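Local coordinates for TraM protein (Plasmid R64, PDB 3WZ3) that probably forms part of the inner-membrane complex of a type IVB secretion system for plasmid conjugation, this piece being its periplasmic NTF2-like domain, at residues 22-33 and 48-58. Residues are numbered along the deposited sequence; the frame is centred on the assembly and turned at random.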
loop_
_atom_site.group_PDB
_atom_site.type_symbol
_atom_site.label_atom_id
_atom_site.label_comp_id
_atom_site.label_asym_id
_atom_site.label_seq_id
_atom_site.Cartn_x
_atom_site.Cartn_y
_atom_site.Cartn_z
ATOM N N PHE A 22 4.022 -3.171 -3.218
ATOM C CA PHE A 22 5.263 -2.661 -3.783
ATOM C C PHE A 22 6.344 -3.711 -4.011
ATOM O O PHE A 22 7.489 -3.378 -4.260
ATOM C CB PHE A 22 5.770 -1.462 -2.972
ATOM C CG PHE A 22 4.841 -0.286 -3.031
ATOM C CD1 PHE A 22 4.648 0.398 -4.218
ATOM C CD2 PHE A 22 4.139 0.105 -1.916
ATOM C CE1 PHE A 22 3.757 1.473 -4.282
ATOM C CE2 PHE A 22 3.258 1.177 -1.968
ATOM C CZ PHE A 22 3.068 1.861 -3.159
ATOM N N ASN A 23 5.944 -4.979 -3.992
ATOM C CA ASN A 23 6.772 -6.073 -4.498
ATOM C C ASN A 23 6.111 -6.693 -5.715
ATOM O O ASN A 23 5.202 -7.499 -5.593
ATOM C CB ASN A 23 7.051 -7.087 -3.395
ATOM C CG ASN A 23 8.029 -6.536 -2.369
ATOM O OD1 ASN A 23 9.241 -6.594 -2.565
ATOM N ND2 ASN A 23 7.508 -5.975 -1.289
ATOM N N LEU A 24 6.571 -6.267 -6.885
ATOM C CA LEU A 24 5.906 -6.573 -8.143
ATOM C C LEU A 24 6.874 -7.242 -9.100
ATOM O O LEU A 24 8.060 -6.891 -9.183
ATOM C CB LEU A 24 5.377 -5.293 -8.783
ATOM C CG LEU A 24 4.352 -4.498 -7.969
ATOM C CD1 LEU A 24 4.042 -3.204 -8.715
ATOM C CD2 LEU A 24 3.070 -5.291 -7.677
ATOM N N ASP A 25 6.339 -8.201 -9.843
ATOM C CA ASP A 25 7.130 -8.993 -10.777
ATOM C C ASP A 25 6.955 -8.466 -12.203
ATOM O O ASP A 25 5.841 -8.127 -12.605
ATOM C CB ASP A 25 6.630 -10.427 -10.704
ATOM C CG ASP A 25 7.393 -11.353 -11.598
ATOM O OD1 ASP A 25 6.971 -11.520 -12.759
ATOM O OD2 ASP A 25 8.400 -11.928 -11.127
ATOM N N PHE A 26 8.036 -8.425 -12.991
ATOM C CA PHE A 26 7.922 -7.820 -14.325
ATOM C C PHE A 26 6.976 -8.559 -15.277
ATOM O O PHE A 26 6.478 -7.963 -16.234
ATOM C CB PHE A 26 9.285 -7.572 -14.985
ATOM C CG PHE A 26 9.907 -8.795 -15.600
ATOM C CD1 PHE A 26 10.654 -9.673 -14.827
ATOM C CD2 PHE A 26 9.777 -9.050 -16.953
ATOM C CE1 PHE A 26 11.244 -10.802 -15.396
ATOM C CE2 PHE A 26 10.367 -10.166 -17.521
ATOM C CZ PHE A 26 11.097 -11.040 -16.741
ATOM N N VAL A 27 6.717 -9.840 -14.997
ATOM C CA VAL A 27 5.763 -10.602 -15.789
ATOM C C VAL A 27 4.344 -10.487 -15.222
ATOM O O VAL A 27 3.402 -10.213 -15.966
ATOM C CB VAL A 27 6.174 -12.090 -15.896
ATOM C CG1 VAL A 27 5.113 -12.882 -16.676
ATOM C CG2 VAL A 27 7.542 -12.212 -16.585
ATOM N N HIS A 28 4.196 -10.666 -13.905
ATOM C CA HIS A 28 2.876 -10.818 -13.306
ATOM C C HIS A 28 2.325 -9.593 -12.597
ATOM O O HIS A 28 1.285 -9.685 -11.964
ATOM C CB HIS A 28 2.894 -12.024 -12.356
ATOM C CG HIS A 28 3.302 -13.284 -13.045
ATOM N ND1 HIS A 28 2.436 -13.983 -13.864
ATOM C CD2 HIS A 28 4.487 -13.940 -13.100
ATOM C CE1 HIS A 28 3.066 -15.023 -14.375
ATOM N NE2 HIS A 28 4.311 -15.022 -13.936
ATOM N N TYR A 29 3.003 -8.455 -12.737
ATOM C CA TYR A 29 2.594 -7.249 -11.990
ATOM C C TYR A 29 1.117 -6.840 -12.153
ATOM O O TYR A 29 0.479 -6.414 -11.185
ATOM C CB TYR A 29 3.502 -6.067 -12.307
ATOM C CG TYR A 29 3.340 -5.501 -13.700
ATOM C CD1 TYR A 29 3.984 -6.085 -14.784
ATOM C CD2 TYR A 29 2.569 -4.371 -13.927
ATOM C CE1 TYR A 29 3.854 -5.555 -16.066
ATOM C CE2 TYR A 29 2.427 -3.841 -15.202
ATOM C CZ TYR A 29 3.066 -4.435 -16.257
ATOM O OH TYR A 29 2.918 -3.908 -17.523
ATOM N N ARG A 30 0.546 -6.978 -13.346
ATOM C CA ARG A 30 -0.867 -6.591 -13.521
ATOM C C ARG A 30 -1.809 -7.447 -12.684
ATOM O O ARG A 30 -2.795 -6.959 -12.115
ATOM C CB ARG A 30 -1.276 -6.686 -14.979
ATOM C CG ARG A 30 -0.491 -5.757 -15.842
ATOM C CD ARG A 30 -1.174 -5.513 -17.166
ATOM N NE ARG A 30 -0.479 -4.452 -17.885
ATOM C CZ ARG A 30 -0.624 -3.153 -17.632
ATOM N NH1 ARG A 30 0.068 -2.270 -18.339
ATOM N NH2 ARG A 30 -1.455 -2.730 -16.675
ATOM N N SER A 31 -1.508 -8.734 -12.598
ATOM C CA SER A 31 -2.320 -9.661 -11.839
ATOM C C SER A 31 -2.096 -9.454 -10.332
ATOM O O SER A 31 -3.027 -9.534 -9.528
ATOM C CB SER A 31 -1.973 -11.105 -12.241
ATOM O OG SER A 31 -2.095 -11.289 -13.650
ATOM N N GLN A 32 -0.858 -9.156 -9.959
ATOM C CA GLN A 32 -0.580 -8.830 -8.565
ATOM C C GLN A 32 -1.364 -7.604 -8.143
ATOM O O GLN A 32 -1.988 -7.594 -7.077
ATOM C CB GLN A 32 0.914 -8.615 -8.350
ATOM C CG GLN A 32 1.752 -9.923 -8.504
ATOM C CD GLN A 32 3.239 -9.638 -8.552
ATOM O OE1 GLN A 32 3.712 -8.887 -9.412
ATOM N NE2 GLN A 32 4.000 -10.232 -7.617
ATOM N N ILE A 33 -1.341 -6.573 -8.981
ATOM C CA ILE A 33 -2.058 -5.332 -8.655
ATOM C C ILE A 33 -3.570 -5.539 -8.533
ATOM O O ILE A 33 -4.182 -5.139 -7.525
ATOM C CB ILE A 33 -1.707 -4.241 -9.675
ATOM C CG1 ILE A 33 -0.277 -3.767 -9.443
ATOM C CG2 ILE A 33 -2.695 -3.082 -9.569
ATOM C CD1 ILE A 33 0.340 -2.945 -10.586
ATOM N N TYR A 48 -2.946 4.432 -4.363
ATOM C CA TYR A 48 -1.919 3.474 -4.786
ATOM C C TYR A 48 -1.535 3.720 -6.257
ATOM O O TYR A 48 -0.361 3.772 -6.592
ATOM C CB TYR A 48 -2.465 2.057 -4.575
ATOM C CG TYR A 48 -1.640 0.903 -5.095
ATOM C CD1 TYR A 48 -0.270 0.851 -4.895
ATOM C CD2 TYR A 48 -2.257 -0.185 -5.692
ATOM C CE1 TYR A 48 0.476 -0.225 -5.335
ATOM C CE2 TYR A 48 -1.511 -1.284 -6.140
ATOM C CZ TYR A 48 -0.144 -1.281 -5.954
ATOM O OH TYR A 48 0.608 -2.356 -6.384
ATOM N N VAL A 49 -2.525 3.887 -7.131
ATOM C CA VAL A 49 -2.248 4.136 -8.540
ATOM C C VAL A 49 -1.441 5.428 -8.689
ATOM O O VAL A 49 -0.483 5.473 -9.467
ATOM C CB VAL A 49 -3.562 4.192 -9.355
ATOM C CG1 VAL A 49 -3.290 4.692 -10.792
ATOM C CG2 VAL A 49 -4.249 2.827 -9.370
ATOM N N ASN A 50 -1.805 6.473 -7.945
ATOM C CA ASN A 50 -1.029 7.715 -7.937
ATOM C C ASN A 50 0.420 7.499 -7.512
ATOM O O ASN A 50 1.330 8.079 -8.130
ATOM C CB ASN A 50 -1.688 8.768 -7.042
ATOM C CG ASN A 50 -1.043 10.144 -7.188
ATOM O OD1 ASN A 50 -1.039 10.717 -8.273
ATOM N ND2 ASN A 50 -0.506 10.669 -6.097
ATOM N N ALA A 51 0.639 6.694 -6.470
ATOM C CA ALA A 51 1.996 6.422 -5.992
ATOM C C ALA A 51 2.832 5.693 -7.054
ATOM O O ALA A 51 4.021 5.994 -7.251
ATOM C CB ALA A 51 1.964 5.631 -4.683
ATOM N N LEU A 52 2.216 4.738 -7.749
ATOM C CA LEU A 52 2.914 4.047 -8.822
ATOM C C LEU A 52 3.288 5.058 -9.917
ATOM O O LEU A 52 4.428 5.082 -10.381
ATOM C CB LEU A 52 2.031 2.926 -9.385
ATOM C CG LEU A 52 1.761 1.725 -8.478
ATOM C CD1 LEU A 52 0.665 0.877 -9.092
ATOM C CD2 LEU A 52 3.046 0.929 -8.248
ATOM N N GLN A 53 2.346 5.905 -10.313
ATOM C CA GLN A 53 2.611 6.879 -11.380
ATOM C C GLN A 53 3.681 7.892 -10.989
ATOM O O GLN A 53 4.513 8.312 -11.820
ATOM C CB GLN A 53 1.317 7.580 -11.775
ATOM C CG GLN A 53 1.507 8.734 -12.742
ATOM C CD GLN A 53 1.966 8.293 -14.106
ATOM O OE1 GLN A 53 1.666 7.188 -14.551
ATOM N NE2 GLN A 53 2.691 9.172 -14.797
ATOM N N ALA A 54 3.694 8.292 -9.726
ATOM C CA ALA A 54 4.626 9.339 -9.315
ATOM C C ALA A 54 6.075 8.882 -9.432
ATOM O O ALA A 54 6.968 9.720 -9.592
ATOM C CB ALA A 54 4.318 9.801 -7.902
ATOM N N SER A 55 6.303 7.576 -9.319
ATOM C CA SER A 55 7.636 7.000 -9.529
ATOM C C SER A 55 7.803 6.320 -10.887
ATOM O O SER A 55 8.780 5.603 -11.099
ATOM C CB SER A 55 7.980 6.010 -8.412
ATOM O OG SER A 55 8.175 6.695 -7.177
ATOM N N ASN A 56 6.848 6.540 -11.787
ATOM C CA ASN A 56 6.883 5.954 -13.123
ATOM C C ASN A 56 7.108 4.447 -13.078
ATOM O O ASN A 56 7.801 3.875 -13.925
ATOM C CB ASN A 56 7.961 6.621 -13.979
ATOM C CG ASN A 56 7.722 6.414 -15.444
ATOM O OD1 ASN A 56 6.575 6.283 -15.883
ATOM N ND2 ASN A 56 8.804 6.366 -16.219
ATOM N N ILE A 57 6.495 3.784 -12.101
ATOM C CA ILE A 57 6.738 2.353 -11.902
ATOM C C ILE A 57 6.263 1.455 -13.030
ATOM O O ILE A 57 7.030 0.630 -13.514
ATOM C CB ILE A 57 6.087 1.874 -10.586
ATOM C CG1 ILE A 57 6.718 2.588 -9.398
ATOM C CG2 ILE A 57 6.155 0.350 -10.455
ATOM C CD1 ILE A 57 8.183 2.367 -9.295
ATOM N N LEU A 58 5.006 1.589 -13.434
ATOM C CA LEU A 58 4.435 0.642 -14.380
ATOM C C LEU A 58 5.127 0.720 -15.726
ATOM O O LEU A 58 5.397 -0.306 -16.336
ATOM C CB LEU A 58 2.930 0.871 -14.535
ATOM C CG LEU A 58 2.137 0.627 -13.254
ATOM C CD1 LEU A 58 0.666 0.839 -13.566
ATOM C CD2 LEU A 58 2.406 -0.768 -12.741
HETATM O O HOH W 1 2.969 -0.961 -17.648
#
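Tyr48 turns its ring edge to the face of Phe22 in an offset edge-to-face pair, centroids 5.5 Å apart and planes at 81°. Phe22 also meets Leu52 CD2, and Ala51 CB lies at the edge of the Phe22 ring, 4.2 Å from Phe22 CZ. With CG anti to the backbone N (chi1 173°), the Tyr48 ring reaches between Phe22 and Ile33.

Ile33 carries three further apolar contacts. Ile33 CD1 packs 3.7 Å from Leu58 CD2 and meets Leu52 CD1 tip to tip. Ile33 CG2 lies 4.0 Å from Tyr48 CE2. Leu58 CD2 touches Tyr29 CD2, at 3.8 Å. Leu24 CD1 meets Leu52 CD2 and Ile57 CG2.

No direct hydrogen bond joins the segments. One water bridges them, 3.0 Å from Tyr29 OH, and donates a weak bond to Leu58 O. Tyr48 OH lies beside Ile33 CG1 and Leu24 CD2.

The contact joins the chain at Phe22 and Leu24, and helix 29-35, to helices 42-54 and 57-64 mainly by apolar packing. The Phe22 ring meets Phe114 on strand 110-120, placing the contact in the helical layer on the antiparallel sheet, consistent with an NTF2-like fold. The hydroxyl of the buried Tyr48 is satisfied by a hydrogen bond to Ala21 O.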